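Esterase (Capnocytophaga ochracea, PDB 4W9R) is of unknown function but probably hydrolyses ester bonds, as an alpha/beta-hydrolase of the esterase family. Local coordinates at residues V40-A43 / E44-E48; P49-S52 / M53-Y57; F96-S100 / A101-P105; P105-Q108 / G109-I113; V150-P153 / R154-E157. One frame throughout, in Å; residues are numbered along the deposited sequence.

Interaction 1: residues V40-A43 / E44-E48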
loop_
_atom_site.group_PDB
_atom_site.type_symbol
_atom_site.label_atom_id
_atom_site.label_comp_id
_atom_site.label_asym_id
_atom_site.label_seq_id
_atom_site.Cartn_x
_atom_site.Cartn_y
_atom_site.Cartn_z
ATOM N N VAL B 40 12.720 -8.368 4.945
ATOM C CA VAL B 40 12.046 -8.560 3.664
ATOM C C VAL B 40 12.916 -9.352 2.688
ATOM O O VAL B 40 13.973 -8.882 2.265
ATOM C CB VAL B 40 11.670 -7.213 3.024
ATOM C CG1 VAL B 40 10.923 -7.439 1.719
ATOM C CG2 VAL B 40 10.836 -6.388 3.985
ATOM N N LEU B 41 12.470 -10.556 2.339
ATOM C CA LEU B 41 13.244 -11.457 1.485
ATOM C C LEU B 41 13.144 -11.114 -0.002
ATOM O O LEU B 41 14.035 -11.426 -0.793
ATOM C CB LEU B 41 12.786 -12.897 1.710
ATOM C CG LEU B 41 12.733 -13.337 3.172
ATOM C CD1 LEU B 41 12.280 -14.784 3.279
ATOM C CD2 LEU B 41 14.086 -13.142 3.835
ATOM N N ASN B 42 12.033 -10.489 -0.362
ATOM C CA ASN B 42 11.668 -10.164 -1.739
ATOM C C ASN B 42 12.078 -8.761 -2.183
ATOM O O ASN B 42 11.639 -8.282 -3.227
ATOM C CB ASN B 42 10.176 -10.384 -1.944
ATOM C CG ASN B 42 9.828 -11.856 -2.038
ATOM O OD1 ASN B 42 9.174 -12.412 -1.158
ATOM N ND2 ASN B 42 10.287 -12.502 -3.103
ATOM N N ALA B 43 12.892 -8.102 -1.365
ATOM C CA ALA B 43 13.022 -6.646 -1.306
ATOM C C ALA B 43 13.181 -5.903 -2.636
ATOM O O ALA B 43 12.847 -4.724 -2.710
ATOM C CB ALA B 43 14.199 -6.296 -0.406
ATOM N N GLU B 44 13.696 -6.553 -3.676
ATOM C CA GLU B 44 13.780 -5.896 -4.985
ATOM C C GLU B 44 12.416 -5.328 -5.415
ATOM O O GLU B 44 12.346 -4.340 -6.143
ATOM C CB GLU B 44 14.313 -6.859 -6.051
ATOM C CG GLU B 44 13.394 -8.026 -6.394
ATOM C CD GLU B 44 13.508 -9.181 -5.417
ATOM O OE1 GLU B 44 14.335 -9.097 -4.484
ATOM O OE2 GLU B 44 12.768 -10.173 -5.582
ATOM N N THR B 45 11.341 -5.950 -4.939
ATOM C CA THR B 45 9.982 -5.461 -5.157
ATOM C C THR B 45 9.367 -4.911 -3.865
ATOM O O THR B 45 8.990 -3.742 -3.798
ATOM C CB THR B 45 9.065 -6.557 -5.736
ATOM O OG1 THR B 45 9.153 -7.739 -4.930
ATOM C CG2 THR B 45 9.476 -6.893 -7.159
ATOM N N LEU B 46 9.235 -5.774 -2.860
ATOM C CA LEU B 46 8.505 -5.460 -1.630
ATOM C C LEU B 46 9.116 -4.410 -0.687
ATOM O O LEU B 46 8.401 -3.862 0.151
ATOM C CB LEU B 46 8.293 -6.748 -0.831
ATOM C CG LEU B 46 7.382 -7.798 -1.466
ATOM C CD1 LEU B 46 7.203 -8.985 -0.533
ATOM C CD2 LEU B 46 6.038 -7.186 -1.824
HETATM N N MSE B 47 10.413 -4.130 -0.806
HETATM C CA MSE B 47 11.097 -3.268 0.169
HETATM C C MSE B 47 10.482 -1.879 0.308
HETATM O O MSE B 47 10.101 -1.473 1.405
HETATM C CB MSE B 47 12.575 -3.111 -0.191
HETATM C CG MSE B 47 13.380 -2.268 0.791
HETATM SE SE MSE B 47 13.657 -3.145 2.512
HETATM C CE MSE B 47 14.806 -1.822 3.367
ATOM N N GLU B 48 10.390 -1.152 -0.800
ATOM C CA GLU B 48 9.889 0.218 -0.765
ATOM C C GLU B 48 8.423 0.329 -0.317
ATOM O O GLU B 48 8.089 1.243 0.439
ATOM C CB GLU B 48 10.074 0.886 -2.131
ATOM C CG GLU B 48 11.527 1.103 -2.515
ATOM C CD GLU B 48 11.679 1.934 -3.771
ATOM O OE1 GLU B 48 10.677 2.539 -4.205
ATOM O OE2 GLU B 48 12.797 1.983 -4.325
HETATM O O HOH W 1 11.644 -2.147 -3.477
#
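L46 lies against V40 and N42 on the tightly packed side of this turn. With CG anti to its own carbonyl carbon (chi1 -66°), the leucine runs alongside N42, pointing the same way, and brings CD1 to 3.6 Å from N42 CB. V40 comes in across it, its CG1 reaching 3.7 Å from L46 CB. A little further round, A43 CB and M47 CB meet at 3.6 Å, and from there the selenomethionine chain leads away toward V68.

The backbone fixes the same turn. N42 O takes T45 N at 2.9 Å, in the carbonyl plane and nearly straight (173° at the hydrogen), with a weak second bond from L46 N. A43 O accepts M47 N at 3.1 Å, so the helical pattern is already running.

Around E44 and a water the contact is looser and more polar. Water 1 accepts E48 N and sits 2.9 Å from A43 O, linking the first turn to the next. E44 is partly exposed; bent at chi2 (-82°), it folds its carboxylate back toward N42 O, which has no proton to offer it, and OE1 is held instead by E73 N. Cutting the side chain back to an alanine would probably leave E73 N without its acceptor and open a gap beside the N42 carbonyl.

In the fold, the turn carries the chain from strand 35-40 into helix 43-59, with L46 and T45 packed on Y56 and F60 of the second subunit. V40 is still bonded to strand 67-71 through V69 and V71, while N42 OD1 accepts S122 N at the end of strand 116-122.

Interaction 2: residues P49-S52 / M53-Y57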
loop_
_atom_site.group_PDB
_atom_site.type_symbol
_atom_site.label_atom_id
_atom_site.label_comp_id
_atom_site.label_asym_id
_atom_site.label_seq_id
_atom_site.Cartn_x
_atom_site.Cartn_y
_atom_site.Cartn_z
ATOM N N PRO B 49 7.542 -0.579 -0.781
ATOM C CA PRO B 49 6.189 -0.525 -0.214
ATOM C C PRO B 49 6.149 -0.776 1.295
ATOM O O PRO B 49 5.383 -0.114 1.991
ATOM C CB PRO B 49 5.451 -1.635 -0.967
ATOM C CG PRO B 49 6.148 -1.710 -2.271
ATOM C CD PRO B 49 7.597 -1.473 -1.953
ATOM N N VAL B 50 6.958 -1.710 1.789
ATOM C CA VAL B 50 7.008 -1.987 3.223
ATOM C C VAL B 50 7.535 -0.781 3.998
ATOM O O VAL B 50 6.936 -0.358 4.988
ATOM C CB VAL B 50 7.884 -3.218 3.536
ATOM C CG1 VAL B 50 8.166 -3.311 5.033
ATOM C CG2 VAL B 50 7.212 -4.489 3.043
ATOM N N VAL B 51 8.651 -0.225 3.538
ATOM C CA VAL B 51 9.258 0.928 4.193
ATOM C C VAL B 51 8.318 2.133 4.198
ATOM O O VAL B 51 8.177 2.813 5.212
ATOM C CB VAL B 51 10.589 1.322 3.519
ATOM C CG1 VAL B 51 11.116 2.629 4.091
ATOM C CG2 VAL B 51 11.614 0.216 3.694
ATOM N N SER B 52 7.660 2.389 3.073
ATOM C CA SER B 52 6.769 3.540 2.977
ATOM C C SER B 52 5.552 3.387 3.889
ATOM O O SER B 52 5.056 4.370 4.438
ATOM C CB SER B 52 6.314 3.754 1.533
ATOM O OG SER B 52 5.470 2.701 1.103
HETATM N N MSE B 53 5.073 2.157 4.050
HETATM C CA MSE B 53 3.881 1.920 4.857
HETATM C C MSE B 53 4.165 1.919 6.362
HETATM O O MSE B 53 3.293 2.277 7.151
HETATM C CB MSE B 53 3.207 0.608 4.443
HETATM C CG MSE B 53 2.537 0.673 3.070
HETATM SE SE MSE B 53 1.517 -0.925 2.591
HETATM C CE MSE B 53 1.442 -0.686 0.656
ATOM N N VAL B 54 5.373 1.534 6.769
ATOM C CA VAL B 54 5.702 1.571 8.195
ATOM C C VAL B 54 5.980 3.010 8.629
ATOM O O VAL B 54 5.768 3.365 9.788
ATOM C CB VAL B 54 6.913 0.669 8.556
ATOM C CG1 VAL B 54 6.615 -0.787 8.216
ATOM C CG2 VAL B 54 8.180 1.137 7.863
ATOM N N ARG B 55 6.440 3.837 7.695
ATOM C CA ARG B 55 6.613 5.261 7.957
ATOM C C ARG B 55 5.252 5.940 8.018
ATOM O O ARG B 55 5.021 6.835 8.830
ATOM C CB ARG B 55 7.480 5.913 6.881
ATOM C CG ARG B 55 8.923 5.451 6.884
ATOM C CD ARG B 55 9.696 6.038 5.712
ATOM N NE ARG B 55 9.582 7.493 5.656
ATOM C CZ ARG B 55 10.372 8.330 6.320
ATOM N NH1 ARG B 55 11.339 7.859 7.096
ATOM N NH2 ARG B 55 10.196 9.639 6.209
ATOM N N TYR B 56 4.359 5.497 7.140
ATOM C CA TYR B 56 2.989 5.985 7.081
ATOM C C TYR B 56 2.271 5.761 8.408
ATOM O O TYR B 56 1.734 6.697 9.001
ATOM C CB TYR B 56 2.254 5.287 5.933
ATOM C CG TYR B 56 0.768 5.552 5.832
ATOM C CD1 TYR B 56 0.282 6.636 5.112
ATOM C CD2 TYR B 56 -0.149 4.690 6.419
ATOM C CE1 TYR B 56 -1.077 6.865 5.000
ATOM C CE2 TYR B 56 -1.507 4.914 6.316
ATOM C CZ TYR B 56 -1.965 6.000 5.606
ATOM O OH TYR B 56 -3.318 6.218 5.504
ATOM N N TYR B 57 2.275 4.516 8.873
ATOM C CA TYR B 57 1.636 4.161 10.135
ATOM C C TYR B 57 2.290 4.855 11.326
ATOM O O TYR B 57 1.621 5.182 12.305
ATOM C CB TYR B 57 1.668 2.646 10.335
ATOM C CG TYR B 57 0.649 1.896 9.507
ATOM C CD1 TYR B 57 -0.651 2.367 9.381
ATOM C CD2 TYR B 57 0.988 0.721 8.848
ATOM C CE1 TYR B 57 -1.589 1.686 8.627
ATOM C CE2 TYR B 57 0.057 0.032 8.090
ATOM C CZ TYR B 57 -1.230 0.519 7.984
ATOM O OH TYR B 57 -2.162 -0.159 7.234
#
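P49 O is met by two groups of the next turn. M53 N donates to it at 3.1 Å, tilted 32° from the carbonyl plane, and S52 OG lies 3.0 Å from P49 O. The serine can fold back like this because OG stands between its own N and carbonyl carbon (chi1 68°); the same hydroxyl also has E48 O and S52 OG of the second subunit as hydrogen-bond partners. M53 N is shared too, with a weak bond to V50 O, whose main donor is V54 N at 3.0 Å.

The next two carbonyls follow suit: V51 O takes R55 N and S52 O takes Y56 N. Along one flank R55 lies beside V51, both pointing the same way, and R55 CD comes to 4.0 Å from V51 CG1. Only after CD does the arginine chain bend, carrying the guanidinium off the helix. Apolar contacts between turns are lighter, with V50 CG1 and V54 CG1 4.3 Å apart and M53 CE 4.4 Å from P49 CB.

V50 and V54 face helix 217-232, whereas M53 touches both that helix and M53 of the second subunit. R55 reaches E27 and Y24 of its own chain and E48 of the second subunit. The chemistry implies a mixed dimer face, apolar at M53, polar at S52, and holding a buried arginine whose charge is probably offset by the two glutamates.

Interaction 3: residues F96-S100 / A101-P105; sequences FEFVS and AELVP
F98 and E102 meet at about a right angle, OE1 of the acid coming to the edge of the ring. The glutamate's CG is anti to its carbonyl carbon (chi1 -59°) and the chain is extended beyond it, which sends the acid back along the helix until OE1 lies in the plane of the phenyl ring, 3.2 Å from F98 CD1. The carboxylate plane is nearly perpendicular to that of the ring, 88° away. The acid's polar bonds lie outside the helix: OE1 with S12 OG, and OE2 with R14 N. One face of the F98 ring is covered near its rim by L103 CB, 4.2 Å from F98 CZ.

On another flank V104 turns CG2 back toward V99. That branch is anti to the carbonyl carbon because CG1 takes the place opposite the backbone N (chi1 170°), and the gap from V104 CG2 to V99 CG1 is 4.4 Å, a light contact. L103 carries its isobutyl group inward to V69 and V71 of strand 67-71.

The pairs F98-L103 and V99-V104, five residues apart, go with a widened backbone. A101 N still bonds E97 O in the ordinary way at 2.7 Å, but L103 N goes to F98 O at 2.9 Å and V104 N to V99 O at 3.1 Å. E102 N has a weak bond to F98 O as well. P105 has no N-H for S100 O and puts CD beside it, so the helix kinks there.

Consecutive five-residue bonds of this kind are the mark of a pi-type turn inserted in an alpha helix, here helix 91-110.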
loop_
_atom_site.group_PDB
_atom_site.type_symbol
_atom_site.label_atom_id
_atom_site.label_comp_id
_atom_site.label_asym_id
_atom_site.label_seq_id
_atom_site.Cartn_x
_atom_site.Cartn_y
_atom_site.Cartn_z
ATOM N N PHE B 96 17.728 -20.242 4.061
ATOM C CA PHE B 96 16.850 -20.276 5.225
ATOM C C PHE B 96 17.611 -19.955 6.510
ATOM O O PHE B 96 17.169 -19.129 7.309
ATOM C CB PHE B 96 16.178 -21.646 5.334
ATOM C CG PHE B 96 15.189 -21.756 6.456
ATOM C CD1 PHE B 96 13.935 -21.180 6.350
ATOM C CD2 PHE B 96 15.507 -22.451 7.610
ATOM C CE1 PHE B 96 13.020 -21.286 7.378
ATOM C CE2 PHE B 96 14.596 -22.560 8.641
ATOM C CZ PHE B 96 13.351 -21.976 8.526
ATOM N N GLU B 97 18.756 -20.606 6.693
ATOM C CA GLU B 97 19.568 -20.409 7.891
ATOM C C GLU B 97 20.391 -19.123 7.827
ATOM O O GLU B 97 20.745 -18.556 8.859
ATOM C CB GLU B 97 20.489 -21.610 8.117
ATOM C CG GLU B 97 19.751 -22.917 8.372
ATOM C CD GLU B 97 20.684 -24.056 8.741
ATOM O OE1 GLU B 97 21.801 -23.780 9.226
ATOM O OE2 GLU B 97 20.300 -25.228 8.543
ATOM N N PHE B 98 20.694 -18.670 6.613
ATOM C CA PHE B 98 21.402 -17.406 6.424
ATOM C C PHE B 98 20.642 -16.253 7.073
ATOM O O PHE B 98 21.238 -15.383 7.705
ATOM C CB PHE B 98 21.619 -17.125 4.935
ATOM C CG PHE B 98 21.642 -15.661 4.588
ATOM C CD1 PHE B 98 22.732 -14.872 4.916
ATOM C CD2 PHE B 98 20.573 -15.076 3.925
ATOM C CE1 PHE B 98 22.754 -13.526 4.599
ATOM C CE2 PHE B 98 20.588 -13.730 3.603
ATOM C CZ PHE B 98 21.681 -12.954 3.940
ATOM N N VAL B 99 19.323 -16.256 6.913
ATOM C CA VAL B 99 18.480 -15.233 7.521
ATOM C C VAL B 99 18.494 -15.352 9.042
ATOM O O VAL B 99 18.727 -14.373 9.749
ATOM C CB VAL B 99 17.026 -15.329 7.018
ATOM C CG1 VAL B 99 16.162 -14.266 7.678
ATOM C CG2 VAL B 99 16.976 -15.199 5.502
ATOM N N SER B 100 18.249 -16.563 9.536
ATOM C CA SER B 100 18.182 -16.822 10.972
ATOM C C SER B 100 19.512 -16.654 11.698
ATOM O O SER B 100 19.608 -15.906 12.669
ATOM C CB SER B 100 17.665 -18.240 11.228
ATOM O OG SER B 100 16.296 -18.358 10.901
ATOM N N ALA B 101 20.531 -17.371 11.234
ATOM C CA ALA B 101 21.780 -17.492 11.979
ATOM C C ALA B 101 22.821 -16.423 11.656
ATOM O O ALA B 101 23.812 -16.289 12.374
ATOM C CB ALA B 101 22.376 -18.876 11.749
ATOM N N GLU B 102 22.604 -15.658 10.593
ATOM C CA GLU B 102 23.610 -14.694 10.155
ATOM C C GLU B 102 23.074 -13.269 10.077
ATOM O O GLU B 102 23.526 -12.390 10.812
ATOM C CB GLU B 102 24.185 -15.104 8.797
ATOM C CG GLU B 102 24.841 -16.474 8.788
ATOM C CD GLU B 102 25.447 -16.819 7.442
ATOM O OE1 GLU B 102 25.328 -16.000 6.508
ATOM O OE2 GLU B 102 26.046 -17.908 7.318
ATOM N N LEU B 103 22.120 -13.047 9.176
ATOM C CA LEU B 103 21.591 -11.711 8.917
ATOM C C LEU B 103 20.991 -11.057 10.158
ATOM O O LEU B 103 21.386 -9.955 10.537
ATOM C CB LEU B 103 20.539 -11.764 7.808
ATOM C CG LEU B 103 19.962 -10.411 7.392
ATOM C CD1 LEU B 103 21.068 -9.486 6.905
ATOM C CD2 LEU B 103 18.902 -10.589 6.324
ATOM N N VAL B 104 20.037 -11.739 10.786
ATOM C CA VAL B 104 19.361 -11.196 11.962
ATOM C C VAL B 104 20.312 -10.932 13.146
ATOM O O VAL B 104 20.253 -9.855 13.741
ATOM C CB VAL B 104 18.205 -12.118 12.417
ATOM C CG1 VAL B 104 17.667 -11.683 13.771
ATOM C CG2 VAL B 104 17.094 -12.122 11.376
ATOM N N PRO B 105 21.195 -11.894 13.493
ATOM C CA PRO B 105 22.129 -11.571 14.581
ATOM C C PRO B 105 23.064 -10.414 14.237
ATOM O O PRO B 105 23.466 -9.667 15.131
ATOM C CB PRO B 105 22.922 -12.870 14.764
ATOM C CG PRO B 105 22.024 -13.933 14.242
ATOM C CD PRO B 105 21.326 -13.302 13.076
#

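Interaction 4: residues P105-Q108 / G109-I113; sequences PYIQ and GKYPI
Y106 has CG opposite its backbone N (chi1 166°), and K110 is extended at chi2 (177°) and chi3 (-173°), which lays its CD and CE alongside the tyrosine, the two side chains pointing the same way; a bend at chi4 then turns NZ off. The phenol oxygen meets the lysine's methylenes: K110 CE is 3.3 Å from Y106 OH, and CD comes obliquely to the ring. The hydroxyl's polar partner is E8 OE2, and F10 sets its ring edge-to-face with the tyrosine. With a phenylalanine in place of Y106, E8 would probably lose its hydrogen-bond mate and the K110 chain would be freer to turn.

The inner flank belongs to I107. Its CG2 branch touches two residues that follow the helix, Y111 CD2 at 3.7 Å and I113 CD1 at 3.8 Å, both chains crossing it at a slant. Q108 meets I113 from another side, nearly at right angles, with Q108 CG 4.0 Å from I113 CB.

Backbone bonds run G109 N to P105 O, K110 N to Y106 O and, last, Y111 N to I107 O at 2.9 Å. Y111 then leaves helical geometry. Water 2 takes I113 N at 2.8 Å and lies 3.2 Å from Q108 O, linking the last turn to the departing chain.

I107, Y111 and I113 all rest on I67 or V69 of strand 67-71. The whole is a helix C terminus followed by an inverse gamma turn, centred on P112 and closed by a weak bond from I113 N to Y111 O, that leads toward strand 116-122.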
loop_
_atom_site.group_PDB
_atom_site.type_symbol
_atom_site.label_atom_id
_atom_site.label_comp_id
_atom_site.label_asym_id
_atom_site.label_seq_id
_atom_site.Cartn_x
_atom_site.Cartn_y
_atom_site.Cartn_z
ATOM N N PRO B 105 21.195 -11.894 13.493
ATOM C CA PRO B 105 22.129 -11.571 14.581
ATOM C C PRO B 105 23.064 -10.414 14.237
ATOM O O PRO B 105 23.466 -9.667 15.131
ATOM C CB PRO B 105 22.922 -12.870 14.764
ATOM C CG PRO B 105 22.024 -13.933 14.242
ATOM C CD PRO B 105 21.326 -13.302 13.076
ATOM N N TYR B 106 23.401 -10.271 12.959
ATOM C CA TYR B 106 24.229 -9.159 12.505
ATOM C C TYR B 106 23.543 -7.826 12.767
ATOM O O TYR B 106 24.168 -6.876 13.237
ATOM C CB TYR B 106 24.553 -9.300 11.019
ATOM C CG TYR B 106 25.110 -8.046 10.382
ATOM C CD1 TYR B 106 26.427 -7.662 10.594
ATOM C CD2 TYR B 106 24.320 -7.253 9.558
ATOM C CE1 TYR B 106 26.941 -6.517 10.009
ATOM C CE2 TYR B 106 24.825 -6.108 8.968
ATOM C CZ TYR B 106 26.135 -5.746 9.197
ATOM O OH TYR B 106 26.639 -4.607 8.610
ATOM N N ILE B 107 22.253 -7.764 12.455
ATOM C CA ILE B 107 21.467 -6.562 12.695
ATOM C C ILE B 107 21.315 -6.317 14.194
ATOM O O ILE B 107 21.383 -5.178 14.656
ATOM C CB ILE B 107 20.077 -6.656 12.037
ATOM C CG1 ILE B 107 20.221 -6.874 10.531
ATOM C CG2 ILE B 107 19.269 -5.397 12.300
ATOM C CD1 ILE B 107 20.977 -5.768 9.831
ATOM N N GLN B 108 21.124 -7.394 14.952
ATOM C CA GLN B 108 20.978 -7.294 16.400
ATOM C C GLN B 108 22.252 -6.776 17.058
ATOM O O GLN B 108 22.204 -6.148 18.114
ATOM C CB GLN B 108 20.602 -8.650 16.998
ATOM C CG GLN B 108 19.160 -9.056 16.756
ATOM C CD GLN B 108 18.870 -10.461 17.238
ATOM O OE1 GLN B 108 19.618 -11.396 16.948
ATOM N NE2 GLN B 108 17.782 -10.619 17.982
ATOM N N GLY B 109 23.391 -7.051 16.432
ATOM C CA GLY B 109 24.661 -6.567 16.936
ATOM C C GLY B 109 24.902 -5.111 16.588
ATOM O O GLY B 109 25.485 -4.365 17.373
ATOM N N LYS B 110 24.457 -4.711 15.401
ATOM C CA LYS B 110 24.671 -3.352 14.912
ATOM C C LYS B 110 23.649 -2.350 15.457
ATOM O O LYS B 110 23.906 -1.147 15.480
ATOM C CB LYS B 110 24.637 -3.340 13.382
ATOM C CG LYS B 110 25.732 -2.507 12.733
ATOM C CD LYS B 110 25.667 -2.601 11.214
ATOM C CE LYS B 110 26.853 -1.909 10.563
ATOM N NZ LYS B 110 26.931 -0.469 10.933
ATOM N N TYR B 111 22.501 -2.851 15.905
ATOM C CA TYR B 111 21.400 -1.984 16.321
ATOM C C TYR B 111 20.661 -2.537 17.537
ATOM O O TYR B 111 20.645 -3.747 17.761
ATOM C CB TYR B 111 20.404 -1.788 15.172
ATOM C CG TYR B 111 21.022 -1.322 13.874
ATOM C CD1 TYR B 111 21.489 -0.024 13.729
ATOM C CD2 TYR B 111 21.122 -2.179 12.785
ATOM C CE1 TYR B 111 22.051 0.406 12.543
ATOM C CE2 TYR B 111 21.681 -1.757 11.594
ATOM C CZ TYR B 111 22.142 -0.464 11.478
ATOM O OH TYR B 111 22.700 -0.039 10.294
ATOM N N PRO B 112 20.035 -1.648 18.324
ATOM C CA PRO B 112 19.214 -2.078 19.462
ATOM C C PRO B 112 17.866 -2.636 19.015
ATOM O O PRO B 112 16.863 -1.923 19.028
ATOM C CB PRO B 112 19.037 -0.790 20.271
ATOM C CG PRO B 112 19.167 0.301 19.267
ATOM C CD PRO B 112 20.173 -0.182 18.265
ATOM N N ILE B 113 17.853 -3.901 18.607
ATOM C CA ILE B 113 16.634 -4.538 18.121
ATOM C C ILE B 113 15.747 -5.011 19.269
ATOM O O ILE B 113 16.218 -5.661 20.201
ATOM C CB ILE B 113 16.957 -5.738 17.205
ATOM C CG1 ILE B 113 17.846 -5.297 16.039
ATOM C CG2 ILE B 113 15.680 -6.384 16.692
ATOM C CD1 ILE B 113 17.269 -4.157 15.225
HETATM O O HOH W 2 19.385 -6.091 19.534
#

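Interaction 5: residues V150-P153 / R154-E157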
loop_
_atom_site.group_PDB
_atom_site.type_symbol
_atom_site.label_atom_id
_atom_site.label_comp_id
_atom_site.label_asym_id
_atom_site.label_seq_id
_atom_site.Cartn_x
_atom_site.Cartn_y
_atom_site.Cartn_z
ATOM N N VAL B 150 3.681 -19.709 -3.071
ATOM C CA VAL B 150 3.559 -20.909 -3.881
ATOM C C VAL B 150 3.754 -22.073 -2.929
ATOM O O VAL B 150 4.871 -22.329 -2.480
ATOM C CB VAL B 150 4.608 -20.954 -5.005
ATOM C CG1 VAL B 150 4.416 -22.194 -5.865
ATOM C CG2 VAL B 150 4.543 -19.687 -5.848
ATOM N N ALA B 151 2.679 -22.797 -2.638
ATOM C CA ALA B 151 2.726 -23.719 -1.511
ATOM C C ALA B 151 2.817 -25.191 -1.887
ATOM O O ALA B 151 2.743 -25.565 -3.059
ATOM C CB ALA B 151 1.507 -23.496 -0.625
ATOM N N LEU B 152 2.963 -26.016 -0.855
ATOM C CA LEU B 152 2.829 -27.458 -0.963
ATOM C C LEU B 152 1.662 -27.895 -0.089
ATOM O O LEU B 152 1.762 -27.857 1.137
ATOM C CB LEU B 152 4.120 -28.156 -0.537
ATOM C CG LEU B 152 5.400 -27.643 -1.198
ATOM C CD1 LEU B 152 6.623 -28.354 -0.640
ATOM C CD2 LEU B 152 5.324 -27.804 -2.710
ATOM N N PRO B 153 0.551 -28.305 -0.714
ATOM C CA PRO B 153 -0.648 -28.711 0.028
ATOM C C PRO B 153 -0.393 -29.817 1.053
ATOM O O PRO B 153 -1.006 -29.799 2.121
ATOM C CB PRO B 153 -1.587 -29.197 -1.077
ATOM C CG PRO B 153 -1.190 -28.391 -2.268
ATOM C CD PRO B 153 0.304 -28.239 -2.165
ATOM N N ARG B 154 0.506 -30.748 0.745
ATOM C CA ARG B 154 0.762 -31.884 1.631
ATOM C C ARG B 154 1.434 -31.478 2.944
ATOM O O ARG B 154 1.407 -32.229 3.917
ATOM C CB ARG B 154 1.623 -32.936 0.921
ATOM C CG ARG B 154 2.990 -32.436 0.475
ATOM C CD ARG B 154 3.801 -33.547 -0.181
ATOM N NE ARG B 154 4.506 -34.369 0.798
ATOM C CZ ARG B 154 5.818 -34.320 1.007
ATOM N NH1 ARG B 154 6.573 -33.493 0.296
ATOM N NH2 ARG B 154 6.378 -35.102 1.921
HETATM N N MSE B 155 2.031 -30.292 2.970
HETATM C CA MSE B 155 2.755 -29.836 4.153
HETATM C C MSE B 155 1.861 -29.059 5.111
HETATM O O MSE B 155 2.320 -28.594 6.154
HETATM C CB MSE B 155 3.950 -28.973 3.746
HETATM C CG MSE B 155 4.974 -29.707 2.899
HETATM SE SE MSE B 155 5.643 -31.311 3.779
HETATM C CE MSE B 155 6.391 -30.487 5.380
ATOM N N GLY B 156 0.588 -28.927 4.755
ATOM C CA GLY B 156 -0.352 -28.171 5.562
ATOM C C GLY B 156 -0.556 -28.746 6.950
ATOM O O GLY B 156 -0.615 -28.006 7.933
ATOM N N GLU B 157 -0.653 -30.070 7.031
ATOM C CA GLU B 157 -0.911 -30.749 8.297
ATOM C C GLU B 157 0.205 -30.513 9.310
ATOM O O GLU B 157 -0.048 -30.410 10.510
ATOM C CB GLU B 157 -1.096 -32.249 8.067
#
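M155, a selenomethionine in this model, packs its base on L152 and its heavy atom on R154. CB begins 3.6 Å from L152 O. CG, placed anti to the residue's own carbonyl carbon (chi1 -62°), touches leucine carbon on two sides of the branch point: it is 3.9 Å from L152 CB and 4.1 Å from L152 CD1. Up to here the two side chains lie next to each other and point the same way. The selenomethionine then bends at chi2 and again at chi3, and SE comes to rest over the centre of the R154 guanidinium, 4.1 Å above its plane. CE, the tip, leads away from L152. The side chain as a whole also touches Y131.

R154 contributes by curling: a bend at chi3 (-84°) brings its flat group beside its neighbour, and it also packs on E83. L152 makes its other contacts with V81 and F127, so it is buried between the turn and helix 123-128.

Two backbone bonds tie the turn. M155 N donates to L152 O at 3.1 Å and G156 N to P153 O at 3.2 Å. Both donors stand well above the carbonyl plane, 51° out of it in the first pair, so neither is directed at a lone pair.

Bonds that span three residues identify a short 3-10 segment, 153-155, which leads straight into helix 156-165. It thus forms the link between the end of strand 143-149 and its following helix, a strand-to-helix connection of the alpha/beta-hydrolase sheet.

In the fold
From the N terminus, interaction 1 closes the turn between strand 35-40 and helix 43-59, and interaction 2 continues on that helix; V40 CG2 and V50 CG2 touch, and both contacts reach the second subunit. Interactions 3 and 4 follow each other along helix 91-110, and the second ends where the chain turns toward strand 116-122. L41 CD2 meets V99 CG2, so the loop after strand 35-40 packs on helix 91-110. Interaction 5 stands apart, closing the turn after strand 143-149, its centre about 33 Å from that of interaction 4. All five are local and lie in series, 3 and 4 meeting at P105: none encloses or crosses another, and together they mark helices and connections around one sheet.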